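Local coordinates for ERPP protein (Borrelia burgdorferi, PDB 4BOB) that is an outer-surface lipoprotein of the Lyme disease spirochaete that binds the complement regulator factor H, probably helping the bacterium evade complement, at residues A[65-69]-A[70-74]. Numbering follows the deposited sequence.
Sequences TGLNA and GGHSA
Leu-67 and Ala-74 form an antiparallel hydrogen-bonded pair. Leu-67 N donates to Ala-74 O at 2.9 Å, and Ala-74 N returns a bond to Leu-67 O at 3.1 Å. Asn-68 and Ser-73 follow as a non-hydrogen-bonded pair. Ala-69 and His-72 then close the strands. His-72 N donates to Ala-69 O at 3.0 Å. The return bond from Ala-69 N to His-72 O is weak, at 3.1 Å and 131°. The axes of strands 65-69 and 72-74 run antiparallel, 4.9 Å apart at their closest.

This is a beta hairpin with a two-residue loop, Gly-70 and Gly-71, forming a type II' turn from Ala-69 to His-72. Gly-70 has the positive phi (62°) of the first inner position. The hairpin joins strands 63-69 and 72-79 at one end of the eight-stranded antiparallel sheet. Strand 72-79 is outermost within the chain. Strand 48-58 lies along the other edge of 63-69.

Leu-67, Ala-69, His-72 and Ala-74 share one face. The His-72 ring turns its ND1 and CE1 side to Leu-67 O, which lies near the ring plane at its edge, 3.6 Å from His-72 CE1. On the same face, Tyr-105 meets the His-72 ring edge-to-face and also touches Leu-67 and Ala-69.

Asn-68 and Ser-73 project from the opposite face. Ser-73 OG is anti to its own N (chi1 176°), and Asn-68 brings its amide across to it. Asn-68 ND2 lies 2.8 Å from Ser-73 OG, but the geometry is not that of a hydrogen bond.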
loop_
_atom_site.group_PDB
_atom_site.type_symbol
_atom_site.label_atom_id
_atom_site.label_comp_id
_atom_site.label_asym_id
_atom_site.label_seq_id
_atom_site.Cartn_x
_atom_site.Cartn_y
_atom_site.Cartn_z
ATOM N N THR A 65 -4.479 -6.875 1.257
ATOM C CA THR A 65 -3.023 -6.768 1.297
ATOM C C THR A 65 -2.590 -6.705 2.759
ATOM O O THR A 65 -3.242 -6.045 3.583
ATOM C CB THR A 65 -2.500 -5.522 0.560
ATOM O OG1 THR A 65 -2.541 -4.412 1.444
ATOM C CG2 THR A 65 -3.338 -5.194 -0.686
ATOM N N GLY A 66 -1.496 -7.399 3.066
ATOM C CA GLY A 66 -0.992 -7.524 4.440
ATOM C C GLY A 66 0.508 -7.314 4.577
ATOM O O GLY A 66 1.302 -7.718 3.717
ATOM N N LEU A 67 0.886 -6.686 5.682
ATOM C CA LEU A 67 2.268 -6.314 5.940
ATOM C C LEU A 67 2.956 -7.330 6.841
ATOM O O LEU A 67 2.559 -7.533 7.997
ATOM C CB LEU A 67 2.353 -4.919 6.594
ATOM C CG LEU A 67 3.768 -4.317 6.827
ATOM C CD1 LEU A 67 4.719 -4.475 5.632
ATOM C CD2 LEU A 67 3.658 -2.857 7.227
ATOM N N ASN A 68 4.003 -7.948 6.290
ATOM C CA ASN A 68 5.006 -8.673 7.075
ATOM C C ASN A 68 6.265 -7.829 7.233
ATOM O O ASN A 68 7.193 -7.949 6.455
ATOM C CB ASN A 68 5.352 -9.981 6.393
ATOM C CG ASN A 68 4.140 -10.767 6.057
ATOM O OD1 ASN A 68 3.731 -10.816 4.908
ATOM N ND2 ASN A 68 3.512 -11.327 7.065
ATOM N N ALA A 69 6.271 -6.968 8.237
ATOM C CA ALA A 69 7.392 -6.101 8.528
ATOM C C ALA A 69 7.941 -6.517 9.869
ATOM O O ALA A 69 7.177 -6.641 10.841
ATOM C CB ALA A 69 6.936 -4.659 8.592
ATOM N N GLY A 70 9.264 -6.722 9.916
ATOM C CA GLY A 70 9.946 -7.221 11.108
ATOM C C GLY A 70 9.394 -8.596 11.392
ATOM O O GLY A 70 9.301 -9.424 10.480
ATOM N N GLY A 71 9.000 -8.830 12.640
ATOM C CA GLY A 71 8.251 -10.040 13.013
ATOM C C GLY A 71 6.785 -9.773 13.348
ATOM O O GLY A 71 6.181 -10.515 14.119
ATOM N N HIS A 72 6.225 -8.705 12.776
ATOM C CA HIS A 72 4.793 -8.382 12.879
ATOM C C HIS A 72 4.162 -8.743 11.528
ATOM O O HIS A 72 4.671 -8.338 10.476
ATOM C CB HIS A 72 4.613 -6.894 13.315
ATOM C CG HIS A 72 3.573 -6.102 12.553
ATOM N ND1 HIS A 72 3.434 -6.140 11.177
ATOM C CD2 HIS A 72 2.678 -5.181 12.987
ATOM C CE1 HIS A 72 2.469 -5.316 10.810
ATOM N NE2 HIS A 72 1.995 -4.720 11.889
ATOM N N SER A 73 3.088 -9.534 11.578
ATOM C CA SER A 73 2.322 -9.958 10.392
ATOM C C SER A 73 0.834 -9.630 10.587
ATOM O O SER A 73 0.185 -10.196 11.464
ATOM C CB SER A 73 2.476 -11.463 10.182
ATOM O OG SER A 73 1.666 -11.911 9.103
ATOM N N ALA A 74 0.306 -8.723 9.769
ATOM C CA ALA A 74 -1.049 -8.207 9.958
ATOM C C ALA A 74 -1.560 -7.410 8.744
ATOM O O ALA A 74 -0.788 -6.792 8.018
ATOM C CB ALA A 74 -1.099 -7.349 11.219
#